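PDB 4OPE: Nrps/pks from Streptomyces albus, which probably acts as a ketosynthase domain of the oxazolomycin assembly line, catalysing carbon-carbon bond formation that lengthens the polyketide chain. Local coordinates for residues 123-128 with 201-206; 155-160 with 167-172; 293-298 with 430-435. One frame throughout, in Å; residues are numbered along the deposited sequence.

How the contacts relate
All three contacts involve strands of one continuous mixed sheet, contacts 1 and 2 in its N-terminal half and contact 3 in the later half. Contacts 1 and 2 have centres about 11 Å apart and touch directly, because strand 121-126 of contact 1 pairs with strand 169-173 of contact 2. Along the chain, contact 2 falls between the two halves of contact 1. Contact 3 comes later. Its centre is about 23 Å from that of contact 1 and about 26 Å from that of contact 2, and it touches neither. Contacts 2 and 3 both reach the second subunit. Together they sample the strand pairing, the helix packing and the dimer interface of a thiolase-type fold.

Contact 1. Residues 123-128 with 201-206; sequences VFVGLM and GGVNVS
Gly-201 uses both of its backbone polar groups against the segment 123-128. Its N gives a hydrogen bond to Phe-124 O at 2.9 Å. Its O accepts from Gly-126 N at 2.8 Å. Gly-126 O then accepts from Val-203 N at 3.2 Å. These three bonds set the parallel register, Val-125 with Gly-201 and Gly-126 with Gly-202.

Beyond Gly-126 the direct bonding stops. Water 1 bridges the widening gap. It accepts from the backbone N of Met-128 (present as selenomethionine) at 3.3 Å and donates to Asn-204 OD1 at 2.8 Å. The amide nitrogen of Asn-204 is held outside the two segments, by Glu-353 and by the carbonyl of Ala-240. Val-203 O accepts from Ser-354.

The apolar part of the contact gathers on Val-203. Its CG1 meets Leu-127 CD2 at 3.4 Å, and the two side chains lie side by side, pointing the same way. In Leu-127, chi1 (-51°) puts CG beside the backbone N, anti to the carbonyl carbon, and chi2 (107°) then directs CD2 to Val-203. The CG2 methyl of Val-125 is a looser neighbour of the same Val-203 CG1, at 4.3 Å. Replacing Leu-127 with an alanine would probably open a gap beside Val-203 CG1, which would lose the CG and CD2 contacts. Val-125 and Val-203 also meet helix 93-108, through Phe-98 and Gln-94 respectively.

Strand 121-126 pairs with strand 169-173 along its other edge. The result is an inner parallel strand pair, buried in the N-terminal half of a thiolase fold, the fold shared by beta-ketoacyl synthases.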
loop_
_atom_site.group_PDB
_atom_site.type_symbol
_atom_site.label_atom_id
_atom_site.label_comp_id
_atom_site.label_asym_id
_atom_site.label_seq_id
_atom_site.Cartn_x
_atom_site.Cartn_y
_atom_site.Cartn_z
ATOM N N VAL A 123 7.502 -5.492 6.961
ATOM C CA VAL A 123 6.530 -4.562 7.563
ATOM C C VAL A 123 5.521 -4.150 6.522
ATOM O O VAL A 123 5.903 -3.751 5.408
ATOM C CB VAL A 123 7.214 -3.305 8.018
ATOM C CG1 VAL A 123 6.196 -2.309 8.543
ATOM C CG2 VAL A 123 8.243 -3.647 9.071
ATOM N N PHE A 124 4.250 -4.273 6.910
ATOM C CA PHE A 124 3.050 -4.035 6.092
ATOM C C PHE A 124 1.999 -3.339 6.966
ATOM O O PHE A 124 1.507 -3.909 7.952
ATOM C CB PHE A 124 2.470 -5.354 5.609
ATOM C CG PHE A 124 3.432 -6.199 4.834
ATOM C CD1 PHE A 124 4.397 -6.951 5.471
ATOM C CD2 PHE A 124 3.367 -6.241 3.473
ATOM C CE1 PHE A 124 5.289 -7.730 4.752
ATOM C CE2 PHE A 124 4.267 -7.000 2.736
ATOM C CZ PHE A 124 5.227 -7.754 3.376
ATOM N N VAL A 125 1.676 -2.096 6.625
ATOM C CA VAL A 125 0.822 -1.250 7.459
ATOM C C VAL A 125 -0.186 -0.562 6.624
ATOM O O VAL A 125 0.152 -0.006 5.601
ATOM C CB VAL A 125 1.650 -0.199 8.232
ATOM C CG1 VAL A 125 2.403 0.744 7.305
ATOM C CG2 VAL A 125 0.795 0.554 9.256
ATOM N N GLY A 126 -1.444 -0.602 7.051
ATOM C CA GLY A 126 -2.516 0.042 6.284
ATOM C C GLY A 126 -2.878 1.380 6.858
ATOM O O GLY A 126 -3.006 1.541 8.096
ATOM N N LEU A 127 -3.037 2.351 5.961
ATOM C CA LEU A 127 -3.543 3.697 6.312
ATOM C C LEU A 127 -4.448 4.196 5.205
ATOM O O LEU A 127 -4.318 3.761 4.050
ATOM C CB LEU A 127 -2.391 4.650 6.435
ATOM C CG LEU A 127 -1.231 4.222 7.336
ATOM C CD1 LEU A 127 -0.025 3.836 6.515
ATOM C CD2 LEU A 127 -0.842 5.384 8.220
HETATM N N MSE A 128 -5.378 5.077 5.552
HETATM C CA MSE A 128 -6.315 5.682 4.559
HETATM C C MSE A 128 -6.522 7.178 4.654
HETATM O O MSE A 128 -7.171 7.767 3.816
HETATM C CB MSE A 128 -7.686 4.987 4.609
HETATM C CG MSE A 128 -8.554 5.403 5.784
HETATM SE SE MSE A 128 -10.393 4.660 5.616
HETATM C CE MSE A 128 -11.238 5.894 4.334
ATOM N N GLY A 201 -0.030 -4.426 10.311
ATOM C CA GLY A 201 -0.828 -3.573 11.183
ATOM C C GLY A 201 -1.578 -2.503 10.430
ATOM O O GLY A 201 -1.610 -2.470 9.179
ATOM N N GLY A 202 -2.197 -1.614 11.202
ATOM C CA GLY A 202 -2.800 -0.444 10.617
ATOM C C GLY A 202 -2.969 0.597 11.684
ATOM O O GLY A 202 -3.021 0.274 12.867
ATOM N N VAL A 203 -3.118 1.842 11.258
ATOM C CA VAL A 203 -3.176 2.931 12.183
ATOM C C VAL A 203 -4.070 3.980 11.615
ATOM O O VAL A 203 -4.079 4.165 10.404
ATOM C CB VAL A 203 -1.783 3.494 12.499
ATOM C CG1 VAL A 203 -1.034 3.834 11.259
ATOM C CG2 VAL A 203 -1.883 4.737 13.361
ATOM N N ASN A 204 -4.837 4.636 12.482
ATOM C CA ASN A 204 -5.674 5.728 12.077
ATOM C C ASN A 204 -5.846 6.749 13.207
ATOM O O ASN A 204 -6.266 6.391 14.305
ATOM C CB ASN A 204 -7.010 5.144 11.692
ATOM C CG ASN A 204 -7.930 6.153 11.063
ATOM O OD1 ASN A 204 -7.668 6.617 9.953
ATOM N ND2 ASN A 204 -9.048 6.458 11.739
ATOM N N VAL A 205 -5.520 8.011 12.929
ATOM C CA VAL A 205 -5.725 9.107 13.881
ATOM C C VAL A 205 -6.552 10.211 13.287
ATOM O O VAL A 205 -6.277 10.652 12.201
ATOM C CB VAL A 205 -4.399 9.728 14.336
ATOM C CG1 VAL A 205 -4.655 10.849 15.312
ATOM C CG2 VAL A 205 -3.532 8.694 15.023
ATOM N N SER A 206 -7.555 10.658 14.030
ATOM C CA SER A 206 -8.446 11.755 13.656
ATOM C C SER A 206 -7.868 13.079 14.139
ATOM O O SER A 206 -8.313 13.658 15.150
ATOM C CB SER A 206 -9.790 11.580 14.340
ATOM O OG SER A 206 -10.406 10.404 13.890
HETATM O O HOH W 1 -5.347 6.645 8.436
#

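Contact 2. Residues 155-160 with 167-172; sequences VANRVS and GPSIAL
Ser-169 OG points from the strand at the helix and makes two hydrogen bonds there. Ser-169 OG accepts from Asn-157 ND2 at 2.9 Å, with an N-H...O angle of 150°. Ser-169 OG donates to Ser-160 OG, also at 2.9 Å. The hydroxyl lies almost in the amide plane of Asn-157, only 6° out of it. Ser-169 has chi1 at 180°, which turns OG away from its own N and into the space between the two helix side chains.

Ala-156 fills in beside this group. Its CB lies 3.5 Å from Ser-169 OG and 3.8 Å from Ile-170 O. The same methyl faces Ala-171 CB at 4.5 Å. The small side chains are consistent with the close approach, 6.9 Å between the short segment axes.

A second layer positions the first. Ser-160 N is bonded to Ala-156 O within the helix. Water 2 donates to Gly-167 O at 3.0 Å, while its approach to Ser-160 OG is too short to be relied on. Ser-427 of the second subunit bonds both Asn-157 ND2 and Ser-169 O. Ala-171 and Leu-172 pair antiparallel with a strand of that subunit, and the sheet runs on across the dimer.

Every bond between the two segments is made by neutral groups. Ser-169 OG accepts from the amide and donates to the Ser-160 hydroxyl, so both its proton and an acceptor site are used. The contact thus satisfies buried polar atoms at a subunit interface without any ion pair between helix and strand.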
loop_
_atom_site.group_PDB
_atom_site.type_symbol
_atom_site.label_atom_id
_atom_site.label_comp_id
_atom_site.label_asym_id
_atom_site.label_seq_id
_atom_site.Cartn_x
_atom_site.Cartn_y
_atom_site.Cartn_z
ATOM N N VAL A 155 5.545 5.764 7.560
ATOM C CA VAL A 155 5.094 4.932 8.617
ATOM C C VAL A 155 5.737 3.513 8.573
ATOM O O VAL A 155 6.193 2.982 9.626
ATOM C CB VAL A 155 3.580 4.825 8.624
ATOM C CG1 VAL A 155 3.159 4.018 9.831
ATOM C CG2 VAL A 155 2.946 6.213 8.652
ATOM N N ALA A 156 5.795 2.885 7.401
ATOM C CA ALA A 156 6.417 1.578 7.362
ATOM C C ALA A 156 7.951 1.684 7.447
ATOM O O ALA A 156 8.592 0.964 8.218
ATOM C CB ALA A 156 6.000 0.835 6.135
ATOM N N ASN A 157 8.525 2.589 6.655
ATOM C CA ASN A 157 9.987 2.708 6.502
ATOM C C ASN A 157 10.682 3.069 7.819
ATOM O O ASN A 157 11.718 2.526 8.162
ATOM C CB ASN A 157 10.321 3.800 5.492
ATOM C CG ASN A 157 9.964 3.447 4.084
ATOM O OD1 ASN A 157 9.943 4.315 3.245
ATOM N ND2 ASN A 157 9.694 2.199 3.810
ATOM N N ARG A 158 10.082 3.986 8.551
ATOM C CA ARG A 158 10.610 4.338 9.826
ATOM C C ARG A 158 10.615 3.136 10.804
ATOM O O ARG A 158 11.600 2.883 11.517
ATOM C CB ARG A 158 9.841 5.512 10.384
ATOM C CG ARG A 158 10.488 6.108 11.635
ATOM C CD ARG A 158 10.188 7.593 11.744
ATOM N NE ARG A 158 11.361 8.372 11.399
ATOM C CZ ARG A 158 11.366 9.566 10.813
ATOM N NH1 ARG A 158 10.260 10.184 10.450
ATOM N NH2 ARG A 158 12.518 10.149 10.578
ATOM N N VAL A 159 9.552 2.369 10.825
ATOM C CA VAL A 159 9.608 1.102 11.564
ATOM C C VAL A 159 10.760 0.190 11.053
ATOM O O VAL A 159 11.595 -0.330 11.837
ATOM C CB VAL A 159 8.245 0.401 11.522
ATOM C CG1 VAL A 159 8.352 -1.051 11.965
ATOM C CG2 VAL A 159 7.319 1.138 12.445
ATOM N N SER A 160 10.821 0.016 9.742
ATOM C CA SER A 160 11.840 -0.849 9.196
ATOM C C SER A 160 13.274 -0.392 9.594
ATOM O O SER A 160 14.133 -1.210 9.905
ATOM C CB SER A 160 11.681 -0.983 7.677
ATOM O OG SER A 160 10.531 -1.762 7.355
ATOM N N GLY A 167 13.245 -6.847 5.423
ATOM C CA GLY A 167 12.267 -7.367 4.494
ATOM C C GLY A 167 11.508 -6.241 3.820
ATOM O O GLY A 167 11.830 -5.051 3.979
ATOM N N PRO A 168 10.489 -6.608 3.054
ATOM C CA PRO A 168 9.591 -5.658 2.427
ATOM C C PRO A 168 9.098 -4.650 3.424
ATOM O O PRO A 168 8.766 -5.014 4.557
ATOM C CB PRO A 168 8.423 -6.523 1.977
ATOM C CG PRO A 168 8.964 -7.890 1.874
ATOM C CD PRO A 168 10.050 -8.000 2.892
ATOM N N SER A 169 9.037 -3.402 3.016
ATOM C CA SER A 169 8.525 -2.327 3.867
ATOM C C SER A 169 7.504 -1.533 3.057
ATOM O O SER A 169 7.869 -0.729 2.272
ATOM C CB SER A 169 9.678 -1.395 4.384
ATOM O OG SER A 169 9.212 -0.312 5.228
ATOM N N ILE A 170 6.219 -1.752 3.296
ATOM C CA ILE A 170 5.171 -1.263 2.429
ATOM C C ILE A 170 4.035 -0.660 3.195
ATOM O O ILE A 170 3.534 -1.284 4.116
ATOM C CB ILE A 170 4.579 -2.456 1.668
ATOM C CG1 ILE A 170 5.703 -3.200 0.934
ATOM C CG2 ILE A 170 3.489 -1.965 0.709
ATOM C CD1 ILE A 170 5.234 -4.401 0.131
ATOM N N ALA A 171 3.591 0.517 2.815
ATOM C CA ALA A 171 2.369 1.049 3.370
ATOM C C ALA A 171 1.304 0.939 2.314
ATOM O O ALA A 171 1.588 0.988 1.107
ATOM C CB ALA A 171 2.530 2.488 3.800
ATOM N N LEU A 172 0.065 0.785 2.724
ATOM C CA LEU A 172 -0.970 0.553 1.712
ATOM C C LEU A 172 -2.330 1.100 2.135
ATOM O O LEU A 172 -2.629 1.152 3.313
ATOM C CB LEU A 172 -1.012 -0.919 1.308
ATOM C CG LEU A 172 -1.264 -1.835 2.491
ATOM C CD1 LEU A 172 -2.698 -2.327 2.461
ATOM C CD2 LEU A 172 -0.315 -3.018 2.463
HETATM O O HOH W 2 11.017 -4.111 6.696
#

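Contact 3. Residues 293-298 with 430-435; sequences EALERA and HVILEE
Ile-432 sets its CG1 anti to the carbonyl carbon (chi1 -44°), bringing the CG1 branch against the helix. His-430, two residues earlier, has CG anti to its backbone N (chi1 -164°), which brings the CD2 edge of the ring to Ala-294. Ala-294 CB touches the ring at its edge, near the ring plane, 3.5 Å from His-430 CD2. The other side of the imidazole is polar: ND1 is hydrogen-bonded to Ser-420.

Ile-432 carries most of the strand's packing against the helix. Its CG1 sits 4.1 Å from Ala-298 CB and 4.2 Å from Ala-294 CB, between two alanines one turn apart. Ile-432 CG1 also lies 3.9 Å from Ala-294 O. That carbonyl is already used, by Ala-298 N within the helix and by Ser-267 on strand 263-272. Ile-432 CD1 reaches on to Leu-295 CD2 at 4.2 Å. No hydrogen bond joins the two segments, and the contact is apolar packing.

Glu-293 and Arg-297 lie on a flank of the helix that meets strand 263-272 and the second subunit. Arg-297 NH2 lies 3.1 Å from Glu-293 OE2 in a salt bridge with no N-H aimed at the oxygen. Glu-293 also pairs with Arg-120 of the second subunit.

Segment 293-298 of helix 284-298 runs at 34° to segment 430-434 of strand 427-434, in roughly the same direction. The strand lies between strands 263-272 and 416-422 in the sheet. His-430 and Ile-432 face the helix, while Leu-433 on the other face packs on helix 356-370. The strand is therefore enclosed between helical layers, in the layered build of the thiolase fold.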
loop_
_atom_site.group_PDB
_atom_site.type_symbol
_atom_site.label_atom_id
_atom_site.label_comp_id
_atom_site.label_asym_id
_atom_site.label_seq_id
_atom_site.Cartn_x
_atom_site.Cartn_y
_atom_site.Cartn_z
ATOM N N GLU A 293 -14.330 -18.204 -1.134
ATOM C CA GLU A 293 -12.954 -18.529 -1.440
ATOM C C GLU A 293 -12.143 -18.698 -0.162
ATOM O O GLU A 293 -11.455 -19.692 0.026
ATOM C CB GLU A 293 -12.377 -17.405 -2.253
ATOM C CG GLU A 293 -11.330 -17.783 -3.279
ATOM C CD GLU A 293 -11.071 -16.607 -4.209
ATOM O OE1 GLU A 293 -12.078 -16.116 -4.778
ATOM O OE2 GLU A 293 -9.895 -16.150 -4.324
ATOM N N ALA A 294 -12.222 -17.732 0.729
ATOM C CA ALA A 294 -11.534 -17.855 2.018
ATOM C C ALA A 294 -11.848 -19.189 2.728
ATOM O O ALA A 294 -10.936 -19.832 3.235
ATOM C CB ALA A 294 -11.913 -16.697 2.921
ATOM N N LEU A 295 -13.128 -19.583 2.747
ATOM C CA LEU A 295 -13.538 -20.841 3.353
ATOM C C LEU A 295 -12.893 -22.041 2.660
ATOM O O LEU A 295 -12.470 -22.986 3.295
ATOM C CB LEU A 295 -15.041 -20.982 3.309
ATOM C CG LEU A 295 -15.837 -20.083 4.232
ATOM C CD1 LEU A 295 -17.290 -20.041 3.796
ATOM C CD2 LEU A 295 -15.771 -20.589 5.651
ATOM N N GLU A 296 -12.824 -21.981 1.346
ATOM C CA GLU A 296 -12.186 -22.996 0.570
ATOM C C GLU A 296 -10.704 -23.095 0.867
ATOM O O GLU A 296 -10.221 -24.168 1.173
ATOM C CB GLU A 296 -12.361 -22.695 -0.894
ATOM C CG GLU A 296 -13.191 -23.729 -1.605
ATOM C CD GLU A 296 -12.428 -24.305 -2.762
ATOM O OE1 GLU A 296 -12.979 -24.348 -3.897
ATOM O OE2 GLU A 296 -11.259 -24.688 -2.513
ATOM N N ARG A 297 -9.971 -21.984 0.800
ATOM C CA ARG A 297 -8.540 -22.017 1.099
ATOM C C ARG A 297 -8.258 -22.517 2.513
ATOM O O ARG A 297 -7.248 -23.143 2.745
ATOM C CB ARG A 297 -7.939 -20.657 0.929
ATOM C CG ARG A 297 -7.785 -20.242 -0.518
ATOM C CD ARG A 297 -7.614 -18.745 -0.555
ATOM N NE ARG A 297 -7.385 -18.224 -1.887
ATOM C CZ ARG A 297 -7.229 -16.931 -2.155
ATOM N NH1 ARG A 297 -7.293 -16.024 -1.167
ATOM N NH2 ARG A 297 -7.002 -16.537 -3.413
ATOM N N ALA A 298 -9.171 -22.246 3.437
ATOM C CA ALA A 298 -9.057 -22.660 4.814
ATOM C C ALA A 298 -9.358 -24.143 5.020
ATOM O O ALA A 298 -9.031 -24.717 6.070
ATOM C CB ALA A 298 -10.038 -21.855 5.644
ATOM N N HIS A 430 -11.107 -10.712 3.741
ATOM C CA HIS A 430 -11.634 -11.686 4.706
ATOM C C HIS A 430 -10.507 -12.547 5.245
ATOM O O HIS A 430 -9.620 -12.939 4.471
ATOM C CB HIS A 430 -12.651 -12.588 4.029
ATOM C CG HIS A 430 -13.516 -13.348 4.972
ATOM N ND1 HIS A 430 -14.591 -12.768 5.628
ATOM C CD2 HIS A 430 -13.498 -14.657 5.346
ATOM C CE1 HIS A 430 -15.179 -13.681 6.395
ATOM N NE2 HIS A 430 -14.541 -14.835 6.238
ATOM N N VAL A 431 -10.560 -12.857 6.546
ATOM C CA VAL A 431 -9.612 -13.791 7.155
ATOM C C VAL A 431 -10.234 -14.807 8.124
ATOM O O VAL A 431 -11.101 -14.494 8.919
ATOM C CB VAL A 431 -8.396 -13.066 7.791
ATOM C CG1 VAL A 431 -8.818 -11.914 8.643
ATOM C CG2 VAL A 431 -7.571 -14.001 8.650
ATOM N N ILE A 432 -9.785 -16.064 7.993
ATOM C CA ILE A 432 -10.182 -17.169 8.848
ATOM C C ILE A 432 -9.050 -17.512 9.815
ATOM O O ILE A 432 -7.915 -17.783 9.382
ATOM C CB ILE A 432 -10.444 -18.437 8.028
ATOM C CG1 ILE A 432 -11.266 -18.154 6.762
ATOM C CG2 ILE A 432 -11.199 -19.438 8.847
ATOM C CD1 ILE A 432 -12.746 -17.935 6.963
ATOM N N LEU A 433 -9.358 -17.502 11.112
ATOM C CA LEU A 433 -8.400 -17.876 12.149
ATOM C C LEU A 433 -8.805 -19.116 12.947
ATOM O O LEU A 433 -9.983 -19.477 13.050
ATOM C CB LEU A 433 -8.210 -16.725 13.116
ATOM C CG LEU A 433 -7.743 -15.429 12.476
ATOM C CD1 LEU A 433 -7.543 -14.379 13.540
ATOM C CD2 LEU A 433 -6.439 -15.585 11.724
ATOM N N GLU A 434 -7.815 -19.788 13.513
ATOM C CA GLU A 434 -8.074 -20.944 14.345
ATOM C C GLU A 434 -7.264 -20.784 15.596
ATOM O O GLU A 434 -6.090 -20.426 15.553
ATOM C CB GLU A 434 -7.692 -22.221 13.603
ATOM C CG GLU A 434 -8.076 -23.518 14.290
ATOM C CD GLU A 434 -7.655 -24.761 13.499
ATOM O OE1 GLU A 434 -8.421 -25.747 13.479
ATOM O OE2 GLU A 434 -6.569 -24.769 12.885
ATOM N N GLU A 435 -7.925 -21.036 16.714
ATOM C CA GLU A 435 -7.317 -21.098 18.033
ATOM C C GLU A 435 -6.190 -22.106 18.032
ATOM O O GLU A 435 -6.261 -23.071 17.283
ATOM C CB GLU A 435 -8.384 -21.555 19.008
ATOM C CG GLU A 435 -7.937 -21.752 20.431
ATOM C CD GLU A 435 -9.017 -22.379 21.296
ATOM O OE1 GLU A 435 -9.931 -23.038 20.735
ATOM O OE2 GLU A 435 -8.928 -22.234 22.557
#